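Proton-dependent oligopeptide transporter family protein (Xanthomonas campestris, PDB 6EI3) probably carries peptides across the bacterial membrane by coupling their uptake to proton movement, as a POT family member of the Major Facilitator Superfamily. Local coordinates at residues Pro1-Gly9 and Trp187-Arg195; Phe73-Trp81 and Ile117-Asp127. All blocks are in the same frame, centred on the assembly; numbering follows the deposited sequence.

From the N terminus, the chain enters helix 4-22 through Pro1-Gly9, and 177 intervening residues separate this first segment from its partner, Trp187-Arg195, at the end of helix 168-188. Contact 1 therefore closes a long, largely helical loop. Contact 2 is nested inside it: Phe73-Trp81 of helix 62-95 meets Ile117-Asp127, which holds the short helix 121-127, after only 35 intervening residues. The centres of the two contacts lie about 12 Å apart, and they touch directly, with Val194 CG1 3.3 Å from Asp127 O. Together they tie helices 4-22, 62-95, 121-127 and 168-188 together, and both reach the same 78M lipid.

Contact 1 of 2, residues Pro1-Gly9 and Trp187-Arg195; sequences PRQIPFIIG and WLGRKRYVR. With 78M ((2S)-2,3-dihydroxypropyl(7Z)-pentadec-7-enoate), chain B.
Phe6 projects from the start of helix 4-22 onto the turn that follows helix 168-188, and its side chain can be followed outward atom by atom. Phe6 CB lies 3.4 Å from Tyr193 OH. Beyond it the Phe6 ring lies against Gly189, whose CA is 3.7 Å from the ring centroid and 16° off the normal, a CH-pi contact over one face; CG and CD2 also face this CA, and Phe6 CD1 comes 3.5 Å from Gly189 N. On one flank Phe6 CE1 reaches Leu188 CB at 3.9 Å. On the other, Phe6 CE2 sits over a face of the Arg192 guanidinium, 3.7 Å from Arg192 NE, with the two planes 60° apart; CZ, at the tip, lies near Arg192 NE and CZ. Phe6 chi1 of -62° sets CG anti to the carbonyl carbon and swings the ring onto the glycine.

One residue on, Ile7 CD1 meets Tyr193 CE1 at 3.6 Å, while Gln3 CB rests 3.7 Å from Tyr193 CD1. Gln3 NE2 is hydrogen-bonded to Gln128, and Tyr193 OH to the carbonyl of Phe186. On the surface, the poorly ordered Arg2 approaches Arg192 with like charge, Arg2 NE to Arg192 NH1 being 3.7 Å. No hydrogen bond spans the two segments, so the N-terminal helix is joined to this turn by aromatic and apolar packing together with the guanidinium face of Arg192 against Phe6.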
loop_
_atom_site.group_PDB
_atom_site.type_symbol
_atom_site.label_atom_id
_atom_site.label_comp_id
_atom_site.label_asym_id
_atom_site.label_seq_id
_atom_site.Cartn_x
_atom_site.Cartn_y
_atom_site.Cartn_z
ATOM N N PRO A 1 -15.112 -12.120 -23.470
ATOM C CA PRO A 1 -16.273 -12.649 -22.727
ATOM C C PRO A 1 -17.271 -11.540 -22.415
ATOM O O PRO A 1 -16.872 -10.464 -21.964
ATOM C CB PRO A 1 -15.649 -13.247 -21.461
ATOM C CG PRO A 1 -14.217 -13.500 -21.817
ATOM C CD PRO A 1 -13.841 -12.409 -22.782
ATOM N N ARG A 2 -18.570 -11.807 -22.639
ATOM C CA ARG A 2 -19.663 -10.847 -22.442
ATOM C C ARG A 2 -19.828 -10.331 -21.009
ATOM O O ARG A 2 -20.523 -9.333 -20.804
ATOM C CB ARG A 2 -20.990 -11.414 -22.958
ATOM C CG ARG A 2 -21.075 -11.513 -24.491
ATOM C CD ARG A 2 -21.382 -10.186 -25.177
ATOM N NE ARG A 2 -22.774 -9.769 -24.995
ATOM C CZ ARG A 2 -23.356 -8.779 -25.666
ATOM N NH1 ARG A 2 -22.676 -8.095 -26.579
ATOM N NH2 ARG A 2 -24.625 -8.469 -25.436
ATOM N N GLN A 3 -19.186 -10.980 -20.024
ATOM C CA GLN A 3 -19.236 -10.550 -18.617
ATOM C C GLN A 3 -18.136 -9.555 -18.278
ATOM O O GLN A 3 -18.257 -8.877 -17.281
ATOM C CB GLN A 3 -19.187 -11.748 -17.645
ATOM C CG GLN A 3 -17.915 -12.585 -17.731
ATOM C CD GLN A 3 -18.064 -13.770 -18.667
ATOM O OE1 GLN A 3 -18.532 -13.655 -19.806
ATOM N NE2 GLN A 3 -17.619 -14.934 -18.224
ATOM N N ILE A 4 -17.048 -9.500 -19.073
ATOM C CA ILE A 4 -15.899 -8.615 -18.838
ATOM C C ILE A 4 -16.309 -7.092 -18.730
ATOM O O ILE A 4 -15.804 -6.434 -17.812
ATOM C CB ILE A 4 -14.757 -8.891 -19.874
ATOM C CG1 ILE A 4 -14.090 -10.284 -19.611
ATOM C CG2 ILE A 4 -13.695 -7.774 -19.902
ATOM C CD1 ILE A 4 -13.380 -10.466 -18.164
ATOM N N PRO A 5 -17.259 -6.532 -19.533
ATOM C CA PRO A 5 -17.600 -5.090 -19.368
ATOM C C PRO A 5 -18.132 -4.717 -17.976
ATOM O O PRO A 5 -17.865 -3.626 -17.485
ATOM C CB PRO A 5 -18.652 -4.851 -20.460
ATOM C CG PRO A 5 -18.360 -5.888 -21.506
ATOM C CD PRO A 5 -17.954 -7.102 -20.712
ATOM N N PHE A 6 -18.862 -5.634 -17.328
ATOM C CA PHE A 6 -19.406 -5.420 -15.975
ATOM C C PHE A 6 -18.276 -5.309 -14.956
ATOM O O PHE A 6 -18.384 -4.520 -14.029
ATOM C CB PHE A 6 -20.382 -6.540 -15.588
ATOM C CG PHE A 6 -21.596 -6.614 -16.491
ATOM C CD1 PHE A 6 -22.704 -5.807 -16.260
ATOM C CD2 PHE A 6 -21.626 -7.485 -17.572
ATOM C CE1 PHE A 6 -23.821 -5.865 -17.104
ATOM C CE2 PHE A 6 -22.738 -7.544 -18.414
ATOM C CZ PHE A 6 -23.831 -6.735 -18.172
ATOM N N ILE A 7 -17.178 -6.079 -15.173
ATOM C CA ILE A 7 -15.967 -6.083 -14.335
ATOM C C ILE A 7 -15.199 -4.780 -14.560
ATOM O O ILE A 7 -14.726 -4.171 -13.603
ATOM C CB ILE A 7 -15.086 -7.336 -14.674
ATOM C CG1 ILE A 7 -15.845 -8.680 -14.413
ATOM C CG2 ILE A 7 -13.704 -7.305 -13.981
ATOM C CD1 ILE A 7 -16.264 -8.989 -13.008
ATOM N N ILE A 8 -15.077 -4.349 -15.850
ATOM C CA ILE A 8 -14.359 -3.105 -16.213
ATOM C C ILE A 8 -15.104 -1.901 -15.582
ATOM O O ILE A 8 -14.463 -1.062 -14.950
ATOM C CB ILE A 8 -14.176 -2.977 -17.768
ATOM C CG1 ILE A 8 -13.080 -3.949 -18.278
ATOM C CG2 ILE A 8 -13.857 -1.524 -18.193
ATOM C CD1 ILE A 8 -13.078 -4.188 -19.850
ATOM N N GLY A 9 -16.434 -1.868 -15.730
ATOM C CA GLY A 9 -17.295 -0.826 -15.169
ATOM C C GLY A 9 -17.143 -0.706 -13.660
ATOM O O GLY A 9 -16.932 0.380 -13.131
ATOM N N TRP A 187 -23.126 -6.318 -9.795
ATOM C CA TRP A 187 -24.342 -7.119 -9.591
ATOM C C TRP A 187 -25.120 -7.377 -10.905
ATOM O O TRP A 187 -25.657 -8.467 -11.099
ATOM C CB TRP A 187 -25.221 -6.434 -8.521
ATOM C CG TRP A 187 -26.550 -7.083 -8.278
ATOM C CD1 TRP A 187 -26.824 -8.109 -7.418
ATOM C CD2 TRP A 187 -27.798 -6.712 -8.878
ATOM N NE1 TRP A 187 -28.164 -8.427 -7.477
ATOM C CE2 TRP A 187 -28.784 -7.594 -8.376
ATOM C CE3 TRP A 187 -28.173 -5.747 -9.830
ATOM C CZ2 TRP A 187 -30.129 -7.519 -8.770
ATOM C CZ3 TRP A 187 -29.507 -5.667 -10.214
ATOM C CH2 TRP A 187 -30.467 -6.552 -9.694
ATOM N N LEU A 188 -25.134 -6.404 -11.827
ATOM C CA LEU A 188 -25.820 -6.558 -13.119
ATOM C C LEU A 188 -25.224 -7.666 -14.016
ATOM O O LEU A 188 -25.929 -8.205 -14.848
ATOM C CB LEU A 188 -25.902 -5.207 -13.868
ATOM C CG LEU A 188 -27.026 -4.260 -13.396
ATOM C CD1 LEU A 188 -26.731 -2.828 -13.768
ATOM C CD2 LEU A 188 -28.376 -4.659 -13.983
ATOM N N GLY A 189 -23.958 -8.018 -13.826
ATOM C CA GLY A 189 -23.378 -9.111 -14.597
ATOM C C GLY A 189 -23.415 -10.462 -13.896
ATOM O O GLY A 189 -22.837 -11.410 -14.426
ATOM N N ARG A 190 -24.073 -10.565 -12.695
ATOM C CA ARG A 190 -24.108 -11.770 -11.822
ATOM C C ARG A 190 -24.465 -13.093 -12.528
ATOM O O ARG A 190 -23.798 -14.097 -12.281
ATOM C CB ARG A 190 -25.011 -11.576 -10.574
ATOM C CG ARG A 190 -26.530 -11.691 -10.779
ATOM C CD ARG A 190 -27.355 -10.953 -9.726
ATOM N NE ARG A 190 -28.786 -10.884 -10.093
ATOM C CZ ARG A 190 -29.326 -9.978 -10.907
ATOM N NH1 ARG A 190 -28.574 -9.026 -11.448
ATOM N NH2 ARG A 190 -30.627 -10.008 -11.172
ATOM N N LYS A 191 -25.509 -13.097 -13.381
ATOM C CA LYS A 191 -25.983 -14.293 -14.075
ATOM C C LYS A 191 -25.035 -14.786 -15.172
ATOM O O LYS A 191 -25.187 -15.911 -15.633
ATOM C CB LYS A 191 -27.404 -14.083 -14.636
ATOM C CG LYS A 191 -28.447 -13.735 -13.579
ATOM C CD LYS A 191 -29.841 -13.572 -14.182
ATOM C CE LYS A 191 -30.801 -12.849 -13.265
ATOM N NZ LYS A 191 -31.080 -13.613 -12.019
ATOM N N ARG A 192 -24.053 -13.965 -15.557
ATOM C CA ARG A 192 -23.091 -14.248 -16.627
ATOM C C ARG A 192 -21.722 -14.714 -16.104
ATOM O O ARG A 192 -20.951 -15.280 -16.877
ATOM C CB ARG A 192 -22.875 -12.971 -17.471
ATOM C CG ARG A 192 -24.115 -12.424 -18.180
ATOM C CD ARG A 192 -23.725 -11.218 -19.018
ATOM N NE ARG A 192 -24.876 -10.408 -19.421
ATOM C CZ ARG A 192 -24.974 -9.765 -20.580
ATOM N NH1 ARG A 192 -23.996 -9.840 -21.476
ATOM N NH2 ARG A 192 -26.055 -9.048 -20.858
ATOM N N TYR A 193 -21.399 -14.458 -14.822
ATOM C CA TYR A 193 -20.074 -14.829 -14.312
ATOM C C TYR A 193 -19.782 -16.315 -14.198
ATOM O O TYR A 193 -20.672 -17.119 -13.907
ATOM C CB TYR A 193 -19.785 -14.191 -12.957
ATOM C CG TYR A 193 -19.868 -12.682 -12.930
ATOM C CD1 TYR A 193 -19.287 -11.912 -13.934
ATOM C CD2 TYR A 193 -20.517 -12.021 -11.890
ATOM C CE1 TYR A 193 -19.373 -10.517 -13.914
ATOM C CE2 TYR A 193 -20.567 -10.634 -11.835
ATOM C CZ TYR A 193 -20.011 -9.885 -12.860
ATOM O OH TYR A 193 -20.107 -8.522 -12.818
ATOM N N VAL A 194 -18.489 -16.643 -14.378
ATOM C CA VAL A 194 -17.878 -17.936 -14.123
ATOM C C VAL A 194 -17.599 -17.914 -12.601
ATOM O O VAL A 194 -16.941 -16.987 -12.127
ATOM C CB VAL A 194 -16.569 -18.128 -14.951
ATOM C CG1 VAL A 194 -15.840 -19.423 -14.542
ATOM C CG2 VAL A 194 -16.885 -18.148 -16.456
ATOM N N ARG A 195 -18.107 -18.920 -11.835
ATOM C CA ARG A 195 -17.864 -18.968 -10.381
ATOM C C ARG A 195 -17.131 -20.274 -10.118
ATOM O O ARG A 195 -17.745 -21.345 -10.059
ATOM C CB ARG A 195 -19.168 -18.838 -9.568
ATOM C CG ARG A 195 -19.873 -17.513 -9.785
ATOM C CD ARG A 195 -21.133 -17.365 -8.964
ATOM N NE ARG A 195 -22.037 -16.390 -9.582
ATOM C CZ ARG A 195 -23.099 -15.861 -8.984
ATOM N NH1 ARG A 195 -23.393 -16.182 -7.735
ATOM N NH2 ARG A 195 -23.864 -14.990 -9.630
HETATM O O21 78M B . -23.872 -14.060 -3.906
HETATM C C20 78M B . -24.706 -14.289 -2.779
HETATM C C18 78M B . -25.063 -12.989 -2.096
HETATM O O19 78M B . -25.568 -13.258 -0.783
HETATM C C17 78M B . -26.072 -12.188 -2.881
HETATM O O2 78M B . -26.162 -10.908 -2.211
HETATM C C1 78M B . -26.852 -9.936 -2.820
HETATM O O1 78M B . -27.313 -10.032 -3.929
HETATM C C2 78M B . -26.984 -8.731 -1.930
HETATM C C3 78M B . -27.600 -7.496 -2.588
HETATM C C4 78M B . -26.683 -6.815 -3.598
HETATM C C5 78M B . -27.203 -5.482 -4.105
HETATM C C6 78M B . -26.489 -4.975 -5.354
HETATM C C7 78M B . -26.712 -3.516 -5.632
HETATM C C8 78M B . -27.714 -2.941 -6.289
HETATM C C9 78M B . -28.917 -3.589 -6.922
HETATM C C10 78M B . -29.821 -2.586 -7.650
HETATM C C11 78M B . -29.334 -2.194 -9.040
HETATM C C12 78M B . -29.903 -0.883 -9.566
HETATM C C13 78M B . -29.563 -0.600 -11.028
HETATM C C15 78M B . -28.633 1.785 -11.212
HETATM C C14 78M B . -29.800 0.838 -11.482
#

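Contact 2 of 2, residues Phe73-Trp81 and Ile117-Asp127. With 78M ((2S)-2,3-dihydroxypropyl(7Z)-pentadec-7-enoate), chain B.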
loop_
_atom_site.group_PDB
_atom_site.type_symbol
_atom_site.label_atom_id
_atom_site.label_comp_id
_atom_site.label_asym_id
_atom_site.label_seq_id
_atom_site.Cartn_x
_atom_site.Cartn_y
_atom_site.Cartn_z
ATOM N N PHE A 73 -16.908 -18.598 0.616
ATOM C CA PHE A 73 -17.963 -18.087 -0.235
ATOM C C PHE A 73 -17.676 -17.909 -1.707
ATOM O O PHE A 73 -18.609 -17.606 -2.450
ATOM C CB PHE A 73 -18.458 -16.744 0.327
ATOM C CG PHE A 73 -18.703 -16.724 1.820
ATOM C CD1 PHE A 73 -19.766 -17.424 2.378
ATOM C CD2 PHE A 73 -17.912 -15.944 2.661
ATOM C CE1 PHE A 73 -20.018 -17.369 3.755
ATOM C CE2 PHE A 73 -18.158 -15.898 4.041
ATOM C CZ PHE A 73 -19.214 -16.602 4.574
ATOM N N GLY A 74 -16.431 -18.036 -2.128
ATOM C CA GLY A 74 -16.112 -17.750 -3.519
ATOM C C GLY A 74 -15.992 -16.241 -3.691
ATOM O O GLY A 74 -16.423 -15.474 -2.832
ATOM N N LYS A 75 -15.408 -15.806 -4.777
ATOM C CA LYS A 75 -15.114 -14.395 -5.036
ATOM C C LYS A 75 -16.331 -13.524 -5.310
ATOM O O LYS A 75 -16.377 -12.406 -4.803
ATOM C CB LYS A 75 -14.094 -14.280 -6.173
ATOM C CG LYS A 75 -12.715 -14.802 -5.774
ATOM C CD LYS A 75 -11.764 -14.813 -6.952
ATOM C CE LYS A 75 -10.781 -15.935 -6.788
ATOM N NZ LYS A 75 -10.966 -16.978 -7.820
ATOM N N TYR A 76 -17.314 -14.010 -6.095
ATOM C CA TYR A 76 -18.512 -13.205 -6.373
ATOM C C TYR A 76 -19.220 -12.718 -5.101
ATOM O O TYR A 76 -19.483 -11.519 -4.973
ATOM C CB TYR A 76 -19.537 -13.936 -7.280
ATOM C CG TYR A 76 -20.800 -13.117 -7.429
ATOM C CD1 TYR A 76 -20.828 -11.987 -8.246
ATOM C CD2 TYR A 76 -21.932 -13.401 -6.671
ATOM C CE1 TYR A 76 -21.964 -11.179 -8.328
ATOM C CE2 TYR A 76 -23.077 -12.610 -6.753
ATOM C CZ TYR A 76 -23.090 -11.504 -7.592
ATOM O OH TYR A 76 -24.200 -10.710 -7.664
ATOM N N THR A 77 -19.590 -13.660 -4.209
ATOM C CA THR A 77 -20.320 -13.352 -2.965
ATOM C C THR A 77 -19.520 -12.422 -2.048
ATOM O O THR A 77 -20.082 -11.494 -1.481
ATOM C CB THR A 77 -20.719 -14.662 -2.267
ATOM O OG1 THR A 77 -21.600 -15.362 -3.141
ATOM C CG2 THR A 77 -21.405 -14.446 -0.910
ATOM N N THR A 78 -18.229 -12.687 -1.904
ATOM C CA THR A 78 -17.336 -11.914 -1.045
ATOM C C THR A 78 -17.220 -10.483 -1.579
ATOM O O THR A 78 -17.362 -9.537 -0.797
ATOM C CB THR A 78 -16.002 -12.651 -0.892
ATOM O OG1 THR A 78 -16.283 -14.004 -0.534
ATOM C CG2 THR A 78 -15.104 -12.025 0.181
ATOM N N ILE A 79 -17.066 -10.327 -2.914
ATOM C CA ILE A 79 -16.999 -9.003 -3.541
ATOM C C ILE A 79 -18.276 -8.228 -3.255
ATOM O O ILE A 79 -18.197 -7.072 -2.841
ATOM C CB ILE A 79 -16.655 -9.021 -5.076
ATOM C CG1 ILE A 79 -15.197 -9.488 -5.301
ATOM C CG2 ILE A 79 -16.859 -7.583 -5.676
ATOM C CD1 ILE A 79 -14.875 -10.004 -6.755
ATOM N N ILE A 80 -19.436 -8.855 -3.474
ATOM C CA ILE A 80 -20.746 -8.235 -3.263
ATOM C C ILE A 80 -20.916 -7.715 -1.829
ATOM O O ILE A 80 -21.303 -6.562 -1.648
ATOM C CB ILE A 80 -21.903 -9.200 -3.696
ATOM C CG1 ILE A 80 -22.115 -9.173 -5.221
ATOM C CG2 ILE A 80 -23.230 -8.904 -2.958
ATOM C CD1 ILE A 80 -22.758 -7.859 -5.851
ATOM N N TRP A 81 -20.609 -8.560 -0.822
ATOM C CA TRP A 81 -20.799 -8.190 0.576
ATOM C C TRP A 81 -19.809 -7.146 1.054
ATOM O O TRP A 81 -20.217 -6.235 1.762
ATOM C CB TRP A 81 -20.837 -9.426 1.483
ATOM C CG TRP A 81 -22.174 -10.106 1.406
ATOM C CD1 TRP A 81 -22.461 -11.276 0.767
ATOM C CD2 TRP A 81 -23.436 -9.567 1.841
ATOM N NE1 TRP A 81 -23.809 -11.544 0.851
ATOM C CE2 TRP A 81 -24.431 -10.511 1.506
ATOM C CE3 TRP A 81 -23.818 -8.386 2.511
ATOM C CZ2 TRP A 81 -25.784 -10.322 1.831
ATOM C CZ3 TRP A 81 -25.158 -8.196 2.825
ATOM C CH2 TRP A 81 -26.124 -9.158 2.492
ATOM N N ILE A 117 -12.105 -6.480 -0.988
ATOM C CA ILE A 117 -12.273 -6.777 -2.430
ATOM C C ILE A 117 -10.948 -6.759 -3.207
ATOM O O ILE A 117 -10.870 -7.314 -4.298
ATOM C CB ILE A 117 -13.284 -5.813 -3.105
ATOM C CG1 ILE A 117 -12.733 -4.353 -3.122
ATOM C CG2 ILE A 117 -14.666 -5.918 -2.446
ATOM C CD1 ILE A 117 -13.480 -3.354 -4.036
ATOM N N LYS A 118 -9.945 -6.044 -2.669
ATOM C CA LYS A 118 -8.650 -5.808 -3.290
ATOM C C LYS A 118 -7.945 -7.081 -3.825
ATOM O O LYS A 118 -7.505 -7.029 -4.965
ATOM C CB LYS A 118 -7.765 -5.024 -2.321
ATOM C CG LYS A 118 -6.478 -4.499 -2.906
ATOM C CD LYS A 118 -5.712 -3.806 -1.793
ATOM C CE LYS A 118 -5.278 -2.444 -2.204
ATOM N NZ LYS A 118 -6.370 -1.465 -2.195
ATOM N N PRO A 119 -7.813 -8.229 -3.118
ATOM C CA PRO A 119 -7.112 -9.361 -3.751
ATOM C C PRO A 119 -8.063 -10.215 -4.589
ATOM O O PRO A 119 -7.670 -11.278 -5.049
ATOM C CB PRO A 119 -6.595 -10.144 -2.534
ATOM C CG PRO A 119 -7.667 -9.949 -1.505
ATOM C CD PRO A 119 -8.252 -8.575 -1.743
ATOM N N LEU A 120 -9.329 -9.779 -4.735
ATOM C CA LEU A 120 -10.370 -10.577 -5.394
ATOM C C LEU A 120 -10.785 -10.128 -6.781
ATOM O O LEU A 120 -11.102 -10.981 -7.598
ATOM C CB LEU A 120 -11.640 -10.662 -4.508
ATOM C CG LEU A 120 -11.467 -11.012 -3.012
ATOM C CD1 LEU A 120 -12.797 -11.012 -2.317
ATOM C CD2 LEU A 120 -10.725 -12.351 -2.815
ATOM N N VAL A 121 -10.816 -8.817 -7.026
ATOM C CA VAL A 121 -11.276 -8.243 -8.292
ATOM C C VAL A 121 -10.473 -8.790 -9.492
ATOM O O VAL A 121 -11.081 -9.293 -10.438
ATOM C CB VAL A 121 -11.353 -6.686 -8.239
ATOM C CG1 VAL A 121 -9.974 -6.027 -8.154
ATOM C CG2 VAL A 121 -12.180 -6.118 -9.388
ATOM N N ALA A 122 -9.124 -8.733 -9.428
ATOM C CA ALA A 122 -8.256 -9.194 -10.509
ATOM C C ALA A 122 -8.333 -10.682 -10.738
ATOM O O ALA A 122 -8.431 -11.106 -11.880
ATOM C CB ALA A 122 -6.817 -8.763 -10.267
ATOM N N SER A 123 -8.322 -11.474 -9.659
ATOM C CA SER A 123 -8.416 -12.943 -9.703
ATOM C C SER A 123 -9.770 -13.391 -10.294
ATOM O O SER A 123 -9.805 -14.320 -11.098
ATOM C CB SER A 123 -8.250 -13.507 -8.293
ATOM O OG SER A 123 -8.248 -14.922 -8.358
ATOM N N PHE A 124 -10.884 -12.725 -9.896
ATOM C CA PHE A 124 -12.230 -13.039 -10.425
ATOM C C PHE A 124 -12.310 -12.700 -11.906
ATOM O O PHE A 124 -13.012 -13.370 -12.654
ATOM C CB PHE A 124 -13.311 -12.276 -9.640
ATOM C CG PHE A 124 -14.741 -12.636 -9.978
ATOM C CD1 PHE A 124 -15.252 -13.893 -9.668
ATOM C CD2 PHE A 124 -15.609 -11.682 -10.500
ATOM C CE1 PHE A 124 -16.584 -14.214 -9.938
ATOM C CE2 PHE A 124 -16.933 -12.011 -10.800
ATOM C CZ PHE A 124 -17.420 -13.264 -10.488
ATOM N N MET A 125 -11.608 -11.636 -12.328
ATOM C CA MET A 125 -11.576 -11.251 -13.747
ATOM C C MET A 125 -10.903 -12.374 -14.575
ATOM O O MET A 125 -11.411 -12.730 -15.633
ATOM C CB MET A 125 -10.816 -9.920 -13.923
ATOM C CG MET A 125 -10.768 -9.445 -15.378
ATOM S SD MET A 125 -9.356 -10.147 -16.281
ATOM C CE MET A 125 -7.982 -9.154 -15.564
ATOM N N VAL A 126 -9.724 -12.865 -14.131
ATOM C CA VAL A 126 -8.981 -13.929 -14.840
ATOM C C VAL A 126 -9.865 -15.207 -14.978
ATOM O O VAL A 126 -9.867 -15.828 -16.040
ATOM C CB VAL A 126 -7.597 -14.219 -14.192
ATOM C CG1 VAL A 126 -6.842 -15.325 -14.937
ATOM C CG2 VAL A 126 -6.743 -12.959 -14.123
ATOM N N ASP A 127 -10.666 -15.532 -13.931
ATOM C CA ASP A 127 -11.609 -16.675 -13.900
ATOM C C ASP A 127 -12.615 -16.637 -15.056
ATOM O O ASP A 127 -13.139 -17.672 -15.418
ATOM C CB ASP A 127 -12.432 -16.670 -12.586
ATOM C CG ASP A 127 -11.683 -17.050 -11.323
ATOM O OD1 ASP A 127 -10.516 -17.493 -11.431
ATOM O OD2 ASP A 127 -12.265 -16.898 -10.218
HETATM O O21 78M B . -23.872 -14.060 -3.906
HETATM C C20 78M B . -24.706 -14.289 -2.779
HETATM C C18 78M B . -25.063 -12.989 -2.096
HETATM O O19 78M B . -25.568 -13.258 -0.783
HETATM C C17 78M B . -26.072 -12.188 -2.881
HETATM O O2 78M B . -26.162 -10.908 -2.211
HETATM C C1 78M B . -26.852 -9.936 -2.820
HETATM O O1 78M B . -27.313 -10.032 -3.929
HETATM C C2 78M B . -26.984 -8.731 -1.930
HETATM C C3 78M B . -27.600 -7.496 -2.588
HETATM C C4 78M B . -26.683 -6.815 -3.598
HETATM C C5 78M B . -27.203 -5.482 -4.105
HETATM C C6 78M B . -26.489 -4.975 -5.354
HETATM C C7 78M B . -26.712 -3.516 -5.632
HETATM C C8 78M B . -27.714 -2.941 -6.289
HETATM C C9 78M B . -28.917 -3.589 -6.922
HETATM C C10 78M B . -29.821 -2.586 -7.650
HETATM C C11 78M B . -29.334 -2.194 -9.040
HETATM C C12 78M B . -29.903 -0.883 -9.566
HETATM C C13 78M B . -29.563 -0.600 -11.028
HETATM C C15 78M B . -28.633 1.785 -11.212
HETATM C C14 78M B . -29.800 0.838 -11.482
#
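Lys75 and Asp127 form a salt bridge between two helices of the Major Facilitator fold, helix 62-95 and the short helix 121-127; their local axes approach to 9.9 Å with N-to-C directions 135° apart. The lysine departs from a fully extended chain: bends at chi3 and chi4 (113°) carry it over Ser123 to the carboxylate. Nearer the backbone Lys75 CB packs 3.7 Å from Phe124 CD1, and farther out Lys75 CE passes 3.1 Å from Ser123 OG.

Phe124 has CG anti to the backbone N (chi1 -173°), which turns its ring toward helix 62-95, with Phe124 CZ 3.9 Å from Tyr76 CB; at the base of the side chain, Phe124 CB is 4.0 Å from Ile79 CD1. Ile79 and Leu120 lie alongside each other, pointing opposite ways, with Ile79 CG1 against Leu120 CB, and Leu120 CD1 meets Thr78 CG2 at 3.5 Å. The Thr78 hydroxyl turns back within its own helix and donates to the carbonyl of Gly74. Phe124 presents its CZ edge to the face of the Tyr193 ring, which links this packing to the turn after helix 168-188.

Another side of helix 62-95 binds the 78M glycerol head group: Thr77 OG1 is hydrogen-bonded to O21, and Trp81 NE1 donates to O19. At the salt bridge, Lys75 NZ approaches the syn lone pair of Asp127 OD2 at 2.7 Å.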